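Local coordinates for protein probable threonyl-tRNA synthetase 1 (PDB 3A32) that probably catalyses the ATP-dependent attachment of threonine to tRNA(Thr), as a zinc-dependent class II synthetase that lacks an editing domain of its own, at residues Y179-E184 against I309-L314; K135-G140 against D163-I168; T335-Q340 against K396-V401; F341-V346 against F372-K377. All blocks are in the same frame, centred on the assembly; numbering follows the deposited sequence.

Interaction 1: Y179-E184 against I309-L314; sequences YDVFEE and IHRALL. With ZN (zinc ion), chain G.
A long salt bridge between Glu184 and Arg311, sunk between helix 174-191 and the sheet it packs on, marks this otherwise apolar contact. Glu184 OE1 lies 3.4 Å from Arg311 NH1, at the edge of the guanidinium and near its plane, while the carboxylate itself is turned 56° from that plane. The hydroxyl of Tyr68 hydrogen-bonds both OE1 and NH1, so the pair is bridged as well as opposed; His63 also meets NH1, and the carbonyl of Asp163 takes NH2. With CG set between the backbone N and carbonyl carbon (chi1 53°) and the chain bent twice more, Arg311 brings its CD against Val181, 3.9 Å from Val181 CG2. Leu313 supplies the rest: its CD2 rests 3.7 Å from Val181 CG1, and its CD1 reaches Glu184, 3.9 Å from Glu184 CB and 3.6 Å from Glu184 O. Cutting Leu313 back to an alanine is likely to open a gap beside Val181 and Glu184, with Val181 CG1 left to the CD of Arg311. His310, one residue before Arg311, takes no part in this packing; its ND1 binds zinc at 2.1 Å, with Cys112 and His166 completing the protein ligands. The helix thus covers the face of the class II catalytic sheet that carries Arg311, where strand 306-316 runs between strands 159-170 and 273-284, and Val181 also reaches Ile167 and Ile281 on those neighbours.

Interaction 2: K135-G140 against D163-I168; sequences KVFEFG and DDAHII. With ZN (zinc ion), chain G.
Lys135 pairs with Ile167, side chains side by side, with Lys135 CG 4.0 Å from Ile167 CG2; Lys135 NZ hydrogen-bonds Arg66 O. Val136 and His166 form a hydrogen-bonded pair, Val136 N to His166 O at 3.0 Å and His166 N to Val136 O at 2.9 Å, and Val136 CG1 leans on His166 CB. His166 binds zinc through NE2 at 2.0 Å, its ND1 being hydrogen-bonded to His115. These antiparallel neighbours, their axes at 161°, belong to the mixed sheet of the class II catalytic core. Phe137, with CG anti to the backbone N (chi1 172°), turns its ring edge to Asp163 CB, 3.8 Å from CE1, while Ala165 CB also lies near the ring plane and His63 stacks on the ring. A serine at Phe137 would probably leave His63 without its stacking partner and Asp163 CB beside a gap. Glu138 N reaches Asp164 O at 2.8 Å, with an N-H...O angle of 165°; its carboxylate binds His115 and Thr73. Asp164 OD1 accepts from the zinc-bound water at 2.6 Å. Next along, Phe139 N hydrogen-bonds Tyr53 OH of the second subunit, and Gly140 makes a backbone hydrogen bond with Gln162.

Interaction 3: T335-Q340 against K396-V401; sequences TLAPIQ and KPAVNV. With SO4 (sulfate ion), chain B.
Two peptide carbonyls, those of Ile339 and Gln340, are the flat groups through which this contact is made, and they receive their donors differently. Ala398 N comes to Ile339 O in the carbonyl plane at 2.9 Å, with an N-H...O angle of 166°. Val399 N also lies 2.9 Å from Gln340 O, but it is tilted 32° out of that carbonyl's plane and its hydrogen bond is bent to 132°. Around Gln340 O, the methyl of Ala398 closes in to 3.4 Å and Val399 CB packs beside it, so aliphatic groups crowd this acceptor. Gln340 starts its side chain away from 396-401, and its amide is bonded outside the two segments: OE1 accepts from Arg373 N, and NE2 donates to Phe334 O.

The apolar part is small. Ala337 CB meets Ala398 CB at 3.7 Å, and Ile339 lies alongside Pro397, both pointing the same way, with CG2 3.8 Å from Pro397 CB; that methyl, being the branch anti to the backbone N, is the one laid against the proline ring. A water accepts from Ile339 N at 2.8 Å. Lys396 sends NZ to O4 of a sulfate at 2.8 Å, an anion also held by Lys7 and Tyr12 and probably taken from the crystallisation liquor; NZ also hydrogen-bonds Glu392 O.

The two bonded carbonyls bring the linker after helix 317-327 up to strand 399-403 of the alpha/beta anticodon-binding sheet, away from the zinc site, just where strand 341-347 begins. Pro338 and Leu336 rest on helix 48-65, while Val399 is covered by Leu449 of helix 435-457.

Interaction 4: F341-V346 against F372-K377; sequences FAVIAV and FRVAVK
Parallel strand pairing joins strand 341-346 to strand 373-377, with Phe372 just before the latter; the two are adjacent in the six-stranded sheet of the anticodon-binding domain, with local axes 4.6 Å apart and inclined by 17°. Five backbone bonds tie them. Phe341 N donates to Arg373 O and Ala375 N returns to Phe341 O; Val343 N then donates to Ala375 O at 2.8 Å, Lys377 N to Val343 O, and Ala345 N to Lys377 O at 2.9 Å, each strand donating in turn.

At the start of the pair the two phenylalanines make a T-shaped stack. The edge of Phe341 stands over the face of Phe372, ring centroids 5.2 Å apart and planes at 78°, with CE2 3.8 Å from Phe372 CG and over the middle of the ring. Both rings have CG beside the backbone N, at chi1 -75° in Phe341, and they meet where Leu367 of helix 353-369 and Ala446 of helix 435-457 also pack on both. On the same face Val343 CG2 touches Val374 CG1 at 4.0 Å, extending the hydrophobic layer. On the other face Ile344 CG1 is 4.2 Å from Lys377 CB. Arg373 turns its guanidinium off to the carbonyls of Ala337, Thr335 and Ile463. Strand 341-347, helix 353-369 and strand 373-380 form a beta-alpha-beta crossover, a unit of the alpha/beta anticodon-binding domain that threonyl-tRNA synthetase shares with the prolyl, histidyl and glycyl enzymes.

The four contacts fall into two pairs. Interactions 1 and 2, with centres about 10 Å apart, share the catalytic sheet and one zinc ion, bound by His310 from interaction 1 and His166 from interaction 2, together with the water on that metal. Asp163 of interaction 2 also joins them, its OD2 accepting from the backbone N of Leu313 and Leu314. Interactions 3 and 4, about 9 Å apart between centres, meet at strand 341-347, where Ala342 O is 2.6 Å from Val401 N; in sequence, interaction 4 lies between the two segments of interaction 3. Centres of interactions 1 and 4 stand about 38 Å apart, separating the zinc site from the anticodon-binding sheet.

Interaction 1: Y179-E184 against I309-L314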
loop_
_atom_site.group_PDB
_atom_site.type_symbol
_atom_site.label_atom_id
_atom_site.label_comp_id
_atom_site.label_asym_id
_atom_site.label_seq_id
_atom_site.Cartn_x
_atom_site.Cartn_y
_atom_site.Cartn_z
ATOM N N TYR A 179 18.072 -20.421 -3.906
ATOM C CA TYR A 179 18.360 -20.080 -5.271
ATOM C C TYR A 179 17.268 -19.160 -5.839
ATOM O O TYR A 179 17.576 -18.148 -6.458
ATOM C CB TYR A 179 18.522 -21.354 -6.112
ATOM C CG TYR A 179 18.872 -21.052 -7.545
ATOM C CD1 TYR A 179 20.194 -20.718 -7.919
ATOM C CD2 TYR A 179 17.880 -21.065 -8.527
ATOM C CE1 TYR A 179 20.489 -20.400 -9.243
ATOM C CE2 TYR A 179 18.171 -20.777 -9.841
ATOM C CZ TYR A 179 19.454 -20.456 -10.185
ATOM O OH TYR A 179 19.674 -20.155 -11.501
ATOM N N ASP A 180 16.002 -19.516 -5.624
ATOM C CA ASP A 180 14.874 -18.758 -6.103
ATOM C C ASP A 180 14.851 -17.326 -5.592
ATOM O O ASP A 180 14.441 -16.416 -6.341
ATOM C CB ASP A 180 13.561 -19.440 -5.715
ATOM C CG ASP A 180 13.281 -20.740 -6.562
ATOM O OD1 ASP A 180 14.001 -21.026 -7.534
ATOM O OD2 ASP A 180 12.316 -21.463 -6.238
ATOM N N VAL A 181 15.293 -17.132 -4.338
ATOM C CA VAL A 181 15.357 -15.777 -3.748
ATOM C C VAL A 181 16.405 -14.982 -4.469
ATOM O O VAL A 181 16.155 -13.825 -4.798
ATOM C CB VAL A 181 15.569 -15.769 -2.212
ATOM C CG1 VAL A 181 15.809 -14.321 -1.683
ATOM C CG2 VAL A 181 14.329 -16.378 -1.520
ATOM N N PHE A 182 17.542 -15.617 -4.796
ATOM C CA PHE A 182 18.482 -14.940 -5.658
ATOM C C PHE A 182 17.813 -14.544 -6.974
ATOM O O PHE A 182 18.010 -13.423 -7.449
ATOM C CB PHE A 182 19.759 -15.762 -5.967
ATOM C CG PHE A 182 20.595 -15.143 -7.068
ATOM C CD1 PHE A 182 21.508 -14.134 -6.787
ATOM C CD2 PHE A 182 20.437 -15.535 -8.379
ATOM C CE1 PHE A 182 22.273 -13.532 -7.814
ATOM C CE2 PHE A 182 21.189 -14.931 -9.409
ATOM C CZ PHE A 182 22.103 -13.929 -9.107
ATOM N N GLU A 183 17.037 -15.459 -7.571
ATOM C CA GLU A 183 16.415 -15.189 -8.887
ATOM C C GLU A 183 15.375 -14.056 -8.768
ATOM O O GLU A 183 15.237 -13.249 -9.657
ATOM C CB GLU A 183 15.781 -16.451 -9.497
ATOM C CG GLU A 183 16.772 -17.506 -9.971
ATOM C CD GLU A 183 17.490 -17.180 -11.310
ATOM O OE1 GLU A 183 18.062 -16.093 -11.466
ATOM O OE2 GLU A 183 17.481 -18.032 -12.226
ATOM N N GLU A 184 14.680 -14.000 -7.640
ATOM C CA GLU A 184 13.770 -12.898 -7.361
ATOM C C GLU A 184 14.488 -11.543 -7.288
ATOM O O GLU A 184 14.042 -10.573 -7.868
ATOM C CB GLU A 184 13.015 -13.209 -6.055
ATOM C CG GLU A 184 12.017 -14.327 -6.259
ATOM C CD GLU A 184 11.538 -14.968 -5.011
ATOM O OE1 GLU A 184 11.822 -14.504 -3.886
ATOM O OE2 GLU A 184 10.829 -15.967 -5.165
ATOM N N ILE A 309 13.827 -18.891 7.446
ATOM C CA ILE A 309 14.611 -17.913 6.744
ATOM C C ILE A 309 13.937 -16.535 6.814
ATOM O O ILE A 309 12.731 -16.417 6.620
ATOM C CB ILE A 309 14.864 -18.358 5.258
ATOM C CG1 ILE A 309 15.738 -19.607 5.215
ATOM C CG2 ILE A 309 15.481 -17.208 4.429
ATOM C CD1 ILE A 309 15.860 -20.283 3.856
ATOM N N HIS A 310 14.740 -15.528 7.124
ATOM C CA HIS A 310 14.422 -14.115 6.902
ATOM C C HIS A 310 15.059 -13.754 5.565
ATOM O O HIS A 310 16.200 -14.137 5.325
ATOM C CB HIS A 310 15.173 -13.231 7.899
ATOM C CG HIS A 310 15.009 -13.606 9.342
ATOM N ND1 HIS A 310 14.166 -12.925 10.188
ATOM C CD2 HIS A 310 15.636 -14.540 10.106
ATOM C CE1 HIS A 310 14.267 -13.427 11.406
ATOM N NE2 HIS A 310 15.163 -14.401 11.383
ATOM N N ARG A 311 14.366 -13.008 4.701
ATOM C CA ARG A 311 14.996 -12.555 3.453
ATOM C C ARG A 311 14.444 -11.223 2.988
ATOM O O ARG A 311 13.266 -10.979 3.127
ATOM C CB ARG A 311 14.868 -13.620 2.352
ATOM C CG ARG A 311 13.457 -14.162 2.042
ATOM C CD ARG A 311 12.854 -13.586 0.742
ATOM N NE ARG A 311 12.391 -12.190 0.808
ATOM C CZ ARG A 311 11.851 -11.531 -0.226
ATOM N NH1 ARG A 311 11.686 -12.136 -1.411
ATOM N NH2 ARG A 311 11.460 -10.267 -0.079
ATOM N N ALA A 312 15.286 -10.342 2.452
ATOM C CA ALA A 312 14.797 -9.190 1.698
ATOM C C ALA A 312 15.590 -9.164 0.408
ATOM O O ALA A 312 16.699 -9.653 0.402
ATOM C CB ALA A 312 14.988 -7.891 2.498
ATOM N N LEU A 313 15.071 -8.546 -0.650
ATOM C CA LEU A 313 15.808 -8.362 -1.905
ATOM C C LEU A 313 16.505 -7.026 -1.925
ATOM O O LEU A 313 17.659 -6.969 -2.255
ATOM C CB LEU A 313 14.908 -8.504 -3.149
ATOM C CG LEU A 313 13.920 -9.695 -3.213
ATOM C CD1 LEU A 313 13.117 -9.643 -4.508
ATOM C CD2 LEU A 313 14.588 -11.078 -3.083
ATOM N N LEU A 314 15.791 -5.951 -1.588
ATOM C CA LEU A 314 16.322 -4.590 -1.554
ATOM C C LEU A 314 16.883 -4.312 -0.166
ATOM O O LEU A 314 17.957 -3.745 -0.045
ATOM C CB LEU A 314 15.197 -3.585 -1.866
ATOM C CG LEU A 314 14.354 -3.802 -3.135
ATOM C CD1 LEU A 314 13.273 -2.691 -3.363
ATOM C CD2 LEU A 314 15.266 -3.959 -4.351
HETATM ZN ZN ZN G . 12.731 -11.462 9.938
HETATM O O HOH W 1 13.227 -10.211 8.427
#

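Interaction 2: K135-G140 against D163-I168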
loop_
_atom_site.group_PDB
_atom_site.type_symbol
_atom_site.label_atom_id
_atom_site.label_comp_id
_atom_site.label_asym_id
_atom_site.label_seq_id
_atom_site.Cartn_x
_atom_site.Cartn_y
_atom_site.Cartn_z
ATOM N N LYS A 135 5.656 -19.341 2.609
ATOM C CA LYS A 135 6.341 -18.106 2.265
ATOM C C LYS A 135 5.389 -16.988 2.455
ATOM O O LYS A 135 4.284 -17.021 1.903
ATOM C CB LYS A 135 6.833 -18.140 0.808
ATOM C CG LYS A 135 7.575 -19.447 0.452
ATOM C CD LYS A 135 8.293 -19.427 -0.890
ATOM C CE LYS A 135 7.542 -18.614 -1.962
ATOM N NZ LYS A 135 7.970 -19.007 -3.361
ATOM N N VAL A 136 5.810 -15.999 3.257
ATOM C CA VAL A 136 4.987 -14.839 3.611
ATOM C C VAL A 136 5.798 -13.527 3.334
ATOM O O VAL A 136 6.936 -13.396 3.824
ATOM C CB VAL A 136 4.483 -14.963 5.079
ATOM C CG1 VAL A 136 5.656 -15.063 6.114
ATOM C CG2 VAL A 136 3.568 -13.873 5.443
ATOM N N PHE A 137 5.206 -12.598 2.571
ATOM C CA PHE A 137 5.834 -11.333 2.181
ATOM C C PHE A 137 5.102 -10.132 2.808
ATOM O O PHE A 137 3.879 -10.120 2.848
ATOM C CB PHE A 137 5.802 -11.119 0.652
ATOM C CG PHE A 137 6.270 -9.744 0.243
ATOM C CD1 PHE A 137 7.629 -9.425 0.258
ATOM C CD2 PHE A 137 5.357 -8.749 -0.107
ATOM C CE1 PHE A 137 8.065 -8.181 -0.073
ATOM C CE2 PHE A 137 5.806 -7.484 -0.466
ATOM C CZ PHE A 137 7.148 -7.192 -0.445
ATOM N N GLU A 138 5.838 -9.111 3.231
ATOM C CA GLU A 138 5.206 -7.870 3.729
ATOM C C GLU A 138 6.042 -6.660 3.354
ATOM O O GLU A 138 7.254 -6.700 3.541
ATOM C CB GLU A 138 4.970 -7.878 5.255
ATOM C CG GLU A 138 4.426 -6.563 5.766
ATOM C CD GLU A 138 3.929 -6.600 7.208
ATOM O OE1 GLU A 138 4.084 -7.638 7.918
ATOM O OE2 GLU A 138 3.395 -5.560 7.651
ATOM N N PHE A 139 5.391 -5.637 2.774
ATOM C CA PHE A 139 5.952 -4.282 2.608
ATOM C C PHE A 139 5.842 -3.678 4.009
ATOM O O PHE A 139 4.807 -3.099 4.383
ATOM C CB PHE A 139 5.083 -3.504 1.600
ATOM C CG PHE A 139 5.684 -2.185 1.126
ATOM C CD1 PHE A 139 6.737 -2.159 0.215
ATOM C CD2 PHE A 139 5.161 -0.970 1.564
ATOM C CE1 PHE A 139 7.294 -0.925 -0.214
ATOM C CE2 PHE A 139 5.676 0.248 1.118
ATOM C CZ PHE A 139 6.746 0.269 0.220
ATOM N N GLY A 140 6.869 -3.870 4.830
ATOM C CA GLY A 140 6.660 -3.700 6.288
ATOM C C GLY A 140 7.273 -2.436 6.831
ATOM O O GLY A 140 8.309 -2.007 6.336
ATOM N N ASP A 163 11.251 -4.786 2.153
ATOM C CA ASP A 163 10.566 -5.830 1.384
ATOM C C ASP A 163 10.877 -7.190 2.074
ATOM O O ASP A 163 11.669 -8.017 1.597
ATOM C CB ASP A 163 11.041 -5.830 -0.103
ATOM C CG ASP A 163 12.588 -5.946 -0.258
ATOM O OD1 ASP A 163 13.333 -5.387 0.589
ATOM O OD2 ASP A 163 13.070 -6.579 -1.240
ATOM N N ASP A 164 10.201 -7.403 3.184
ATOM C CA ASP A 164 10.504 -8.434 4.137
ATOM C C ASP A 164 9.719 -9.710 3.831
ATOM O O ASP A 164 8.530 -9.640 3.518
ATOM C CB ASP A 164 10.103 -7.901 5.527
ATOM C CG ASP A 164 10.766 -8.663 6.673
ATOM O OD1 ASP A 164 11.818 -9.311 6.450
ATOM O OD2 ASP A 164 10.242 -8.574 7.813
ATOM N N ALA A 165 10.346 -10.882 3.993
ATOM C CA ALA A 165 9.602 -12.124 3.867
ATOM C C ALA A 165 10.210 -13.137 4.797
ATOM O O ALA A 165 11.375 -13.001 5.201
ATOM C CB ALA A 165 9.611 -12.615 2.418
ATOM N N HIS A 166 9.404 -14.112 5.178
ATOM C CA HIS A 166 9.834 -15.231 5.964
ATOM C C HIS A 166 9.427 -16.532 5.291
ATOM O O HIS A 166 8.328 -16.652 4.726
ATOM C CB HIS A 166 9.329 -15.099 7.418
ATOM C CG HIS A 166 9.940 -13.926 8.112
ATOM N ND1 HIS A 166 9.387 -12.668 8.058
ATOM C CD2 HIS A 166 11.128 -13.784 8.736
ATOM C CE1 HIS A 166 10.170 -11.810 8.677
ATOM N NE2 HIS A 166 11.233 -12.461 9.104
ATOM N N ILE A 167 10.349 -17.489 5.317
ATOM C CA ILE A 167 10.156 -18.747 4.646
ATOM C C ILE A 167 10.428 -19.884 5.613
ATOM O O ILE A 167 11.484 -19.947 6.253
ATOM C CB ILE A 167 11.088 -18.868 3.420
ATOM C CG1 ILE A 167 10.962 -17.638 2.546
ATOM C CG2 ILE A 167 10.813 -20.188 2.593
ATOM C CD1 ILE A 167 11.551 -17.873 1.150
ATOM N N ILE A 168 9.467 -20.786 5.723
ATOM C CA ILE A 168 9.643 -22.028 6.485
ATOM C C ILE A 168 9.694 -23.170 5.467
ATOM O O ILE A 168 8.685 -23.485 4.831
ATOM C CB ILE A 168 8.486 -22.195 7.497
ATOM C CG1 ILE A 168 8.501 -20.989 8.433
ATOM C CG2 ILE A 168 8.565 -23.555 8.227
ATOM C CD1 ILE A 168 7.400 -20.915 9.462
HETATM ZN ZN ZN G . 12.731 -11.462 9.938
HETATM O O HOH W 1 13.227 -10.211 8.427
#

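Interaction 3: T335-Q340 against K396-V401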
loop_
_atom_site.group_PDB
_atom_site.type_symbol
_atom_site.label_atom_id
_atom_site.label_comp_id
_atom_site.label_asym_id
_atom_site.label_seq_id
_atom_site.Cartn_x
_atom_site.Cartn_y
_atom_site.Cartn_z
ATOM N N THR A 335 8.264 3.814 -14.328
ATOM C CA THR A 335 7.136 3.469 -13.469
ATOM C C THR A 335 7.174 4.212 -12.095
ATOM O O THR A 335 6.133 4.479 -11.473
ATOM C CB THR A 335 6.996 1.919 -13.311
ATOM O OG1 THR A 335 6.705 1.325 -14.602
ATOM C CG2 THR A 335 5.836 1.573 -12.420
ATOM N N LEU A 336 8.383 4.582 -11.688
ATOM C CA LEU A 336 8.689 5.194 -10.407
ATOM C C LEU A 336 9.072 6.689 -10.448
ATOM O O LEU A 336 9.465 7.263 -9.428
ATOM C CB LEU A 336 9.814 4.387 -9.756
ATOM C CG LEU A 336 9.491 2.907 -9.460
ATOM C CD1 LEU A 336 10.705 2.329 -8.735
ATOM C CD2 LEU A 336 8.137 2.678 -8.650
ATOM N N ALA A 337 8.954 7.325 -11.608
ATOM C CA ALA A 337 9.377 8.701 -11.794
ATOM C C ALA A 337 8.263 9.603 -11.248
ATOM O O ALA A 337 7.088 9.473 -11.643
ATOM C CB ALA A 337 9.622 8.979 -13.303
ATOM N N PRO A 338 8.617 10.566 -10.368
ATOM C CA PRO A 338 7.596 11.533 -9.927
ATOM C C PRO A 338 6.840 12.149 -11.130
ATOM O O PRO A 338 5.597 12.117 -11.163
ATOM C CB PRO A 338 8.420 12.571 -9.153
ATOM C CG PRO A 338 9.599 11.766 -8.603
ATOM C CD PRO A 338 9.942 10.833 -9.767
ATOM N N ILE A 339 7.567 12.690 -12.123
ATOM C CA ILE A 339 6.940 13.184 -13.361
ATOM C C ILE A 339 7.232 12.194 -14.489
ATOM O O ILE A 339 8.402 11.986 -14.858
ATOM C CB ILE A 339 7.433 14.629 -13.736
ATOM C CG1 ILE A 339 7.121 15.615 -12.596
ATOM C CG2 ILE A 339 6.813 15.088 -15.083
ATOM C CD1 ILE A 339 7.733 17.063 -12.770
ATOM N N GLN A 340 6.182 11.574 -15.034
ATOM C CA GLN A 340 6.344 10.614 -16.110
ATOM C C GLN A 340 6.465 11.243 -17.498
ATOM O O GLN A 340 7.342 10.863 -18.282
ATOM C CB GLN A 340 5.203 9.591 -16.048
ATOM C CG GLN A 340 5.365 8.666 -14.795
ATOM C CD GLN A 340 4.310 7.643 -14.684
ATOM O OE1 GLN A 340 3.125 7.964 -14.591
ATOM N NE2 GLN A 340 4.718 6.376 -14.653
ATOM N N LYS A 396 13.793 16.229 -13.636
ATOM C CA LYS A 396 14.221 15.011 -14.337
ATOM C C LYS A 396 13.045 14.109 -14.753
ATOM O O LYS A 396 12.962 12.941 -14.292
ATOM C CB LYS A 396 15.219 14.222 -13.492
ATOM C CG LYS A 396 16.551 14.909 -13.315
ATOM C CD LYS A 396 17.461 14.201 -12.336
ATOM C CE LYS A 396 18.824 14.870 -12.364
ATOM N NZ LYS A 396 18.836 16.239 -11.764
ATOM N N PRO A 397 12.113 14.645 -15.604
ATOM C CA PRO A 397 10.924 13.873 -15.975
ATOM C C PRO A 397 11.354 12.636 -16.725
ATOM O O PRO A 397 12.370 12.672 -17.402
ATOM C CB PRO A 397 10.159 14.831 -16.910
ATOM C CG PRO A 397 10.666 16.223 -16.527
ATOM C CD PRO A 397 12.139 15.954 -16.285
ATOM N N ALA A 398 10.625 11.536 -16.608
ATOM C CA ALA A 398 10.984 10.322 -17.354
ATOM C C ALA A 398 11.004 10.593 -18.870
ATOM O O ALA A 398 11.951 10.226 -19.546
ATOM C CB ALA A 398 10.027 9.128 -17.001
ATOM N N VAL A 399 9.983 11.270 -19.394
ATOM C CA VAL A 399 9.869 11.534 -20.844
ATOM C C VAL A 399 9.565 13.017 -21.041
ATOM O O VAL A 399 8.658 13.499 -20.396
ATOM C CB VAL A 399 8.736 10.649 -21.487
ATOM C CG1 VAL A 399 8.608 10.884 -23.016
ATOM C CG2 VAL A 399 8.972 9.098 -21.227
ATOM N N ASN A 400 10.330 13.735 -21.882
ATOM C CA ASN A 400 10.001 15.118 -22.320
ATOM C C ASN A 400 9.307 15.121 -23.669
ATOM O O ASN A 400 9.805 14.491 -24.595
ATOM C CB ASN A 400 11.231 16.090 -22.370
ATOM C CG ASN A 400 11.910 16.264 -21.011
ATOM O OD1 ASN A 400 11.287 16.067 -19.944
ATOM N ND2 ASN A 400 13.220 16.610 -21.038
ATOM N N VAL A 401 8.164 15.799 -23.769
ATOM C CA VAL A 401 7.423 15.915 -25.054
ATOM C C VAL A 401 7.448 17.384 -25.448
ATOM O O VAL A 401 6.927 18.225 -24.732
ATOM C CB VAL A 401 5.954 15.360 -24.966
ATOM C CG1 VAL A 401 5.206 15.496 -26.312
ATOM C CG2 VAL A 401 5.957 13.873 -24.485
HETATM S S SO4 B . 22.398 16.985 -12.173
HETATM O O1 SO4 B . 21.924 17.091 -13.565
HETATM O O2 SO4 B . 22.903 15.703 -11.677
HETATM O O3 SO4 B . 23.539 17.876 -12.172
HETATM O O4 SO4 B . 21.312 17.420 -11.294
HETATM O O HOH W 2 10.376 12.970 -12.236
#

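Interaction 4: F341-V346 against F372-K377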
loop_
_atom_site.group_PDB
_atom_site.type_symbol
_atom_site.label_atom_id
_atom_site.label_comp_id
_atom_site.label_asym_id
_atom_site.label_seq_id
_atom_site.Cartn_x
_atom_site.Cartn_y
_atom_site.Cartn_z
ATOM N N PHE A 341 5.590 12.196 -17.812
ATOM C CA PHE A 341 5.650 12.931 -19.087
ATOM C C PHE A 341 5.732 14.379 -18.735
ATOM O O PHE A 341 4.829 14.875 -18.052
ATOM C CB PHE A 341 4.379 12.722 -19.937
ATOM C CG PHE A 341 4.308 11.374 -20.593
ATOM C CD1 PHE A 341 4.999 11.129 -21.787
ATOM C CD2 PHE A 341 3.597 10.332 -19.994
ATOM C CE1 PHE A 341 4.958 9.869 -22.390
ATOM C CE2 PHE A 341 3.548 9.060 -20.585
ATOM C CZ PHE A 341 4.200 8.827 -21.801
ATOM N N ALA A 342 6.786 15.075 -19.195
ATOM C CA ALA A 342 6.767 16.536 -19.136
ATOM C C ALA A 342 6.373 17.013 -20.542
ATOM O O ALA A 342 7.019 16.613 -21.531
ATOM C CB ALA A 342 8.111 17.106 -18.726
ATOM N N VAL A 343 5.314 17.803 -20.629
ATOM C CA VAL A 343 4.794 18.316 -21.894
ATOM C C VAL A 343 5.163 19.798 -21.962
ATOM O O VAL A 343 4.701 20.603 -21.135
ATOM C CB VAL A 343 3.236 18.124 -22.008
ATOM C CG1 VAL A 343 2.703 18.703 -23.305
ATOM C CG2 VAL A 343 2.818 16.602 -21.898
ATOM N N ILE A 344 6.034 20.135 -22.908
ATOM C CA ILE A 344 6.698 21.446 -22.992
ATOM C C ILE A 344 6.241 22.199 -24.255
ATOM O O ILE A 344 6.535 21.790 -25.381
ATOM C CB ILE A 344 8.241 21.300 -22.920
ATOM C CG1 ILE A 344 8.629 20.605 -21.604
ATOM C CG2 ILE A 344 8.933 22.690 -22.935
ATOM C CD1 ILE A 344 9.782 19.693 -21.671
ATOM N N ALA A 345 5.493 23.282 -24.039
ATOM C CA ALA A 345 4.875 24.016 -25.125
ATOM C C ALA A 345 5.867 25.116 -25.539
ATOM O O ALA A 345 6.125 26.034 -24.766
ATOM C CB ALA A 345 3.528 24.613 -24.656
ATOM N N VAL A 346 6.455 25.019 -26.734
ATOM C CA VAL A 346 7.458 26.028 -27.117
ATOM C C VAL A 346 6.785 27.170 -27.907
ATOM O O VAL A 346 6.611 27.097 -29.136
ATOM C CB VAL A 346 8.602 25.429 -27.874
ATOM C CG1 VAL A 346 9.731 26.477 -28.032
ATOM C CG2 VAL A 346 9.103 24.092 -27.182
ATOM N N PHE A 372 -1.387 8.613 -16.036
ATOM C CA PHE A 372 0.031 8.983 -15.993
ATOM C C PHE A 372 0.273 10.190 -15.127
ATOM O O PHE A 372 -0.665 10.999 -14.875
ATOM C CB PHE A 372 0.578 9.279 -17.401
ATOM C CG PHE A 372 0.622 8.068 -18.308
ATOM C CD1 PHE A 372 1.479 6.998 -18.013
ATOM C CD2 PHE A 372 -0.157 8.018 -19.454
ATOM C CE1 PHE A 372 1.561 5.888 -18.839
ATOM C CE2 PHE A 372 -0.105 6.901 -20.297
ATOM C CZ PHE A 372 0.751 5.823 -19.957
ATOM N N ARG A 373 1.533 10.354 -14.709
ATOM C CA ARG A 373 1.947 11.578 -13.985
ATOM C C ARG A 373 2.540 12.612 -14.972
ATOM O O ARG A 373 3.585 12.362 -15.610
ATOM C CB ARG A 373 2.882 11.236 -12.830
ATOM C CG ARG A 373 2.143 10.467 -11.658
ATOM C CD ARG A 373 3.026 10.173 -10.477
ATOM N NE ARG A 373 4.178 9.344 -10.800
ATOM C CZ ARG A 373 4.170 8.009 -10.866
ATOM N NH1 ARG A 373 3.043 7.337 -10.617
ATOM N NH2 ARG A 373 5.295 7.339 -11.150
ATOM N N VAL A 374 1.864 13.764 -15.075
ATOM C CA VAL A 374 2.083 14.734 -16.149
ATOM C C VAL A 374 2.439 16.130 -15.550
ATOM O O VAL A 374 1.866 16.547 -14.527
ATOM C CB VAL A 374 0.828 14.821 -17.119
ATOM C CG1 VAL A 374 1.124 15.722 -18.373
ATOM C CG2 VAL A 374 0.416 13.435 -17.594
ATOM N N ALA A 375 3.412 16.813 -16.153
ATOM C CA ALA A 375 3.653 18.217 -15.863
ATOM C C ALA A 375 3.729 18.990 -17.194
ATOM O O ALA A 375 4.457 18.581 -18.106
ATOM C CB ALA A 375 4.943 18.369 -15.056
ATOM N N VAL A 376 2.950 20.066 -17.327
ATOM C CA VAL A 376 3.009 20.938 -18.516
ATOM C C VAL A 376 3.879 22.116 -18.171
ATOM O O VAL A 376 3.761 22.664 -17.079
ATOM C CB VAL A 376 1.642 21.467 -18.897
ATOM C CG1 VAL A 376 1.757 22.468 -20.095
ATOM C CG2 VAL A 376 0.744 20.336 -19.263
ATOM N N LYS A 377 4.781 22.468 -19.081
ATOM C CA LYS A 377 5.601 23.664 -18.923
ATOM C C LYS A 377 5.341 24.608 -20.131
ATOM O O LYS A 377 5.420 24.193 -21.261
ATOM C CB LYS A 377 7.086 23.272 -18.813
ATOM C CG LYS A 377 8.114 24.426 -18.723
ATOM C CD LYS A 377 7.856 25.379 -17.519
ATOM C CE LYS A 377 8.800 26.566 -17.619
ATOM N NZ LYS A 377 8.840 27.385 -16.360
#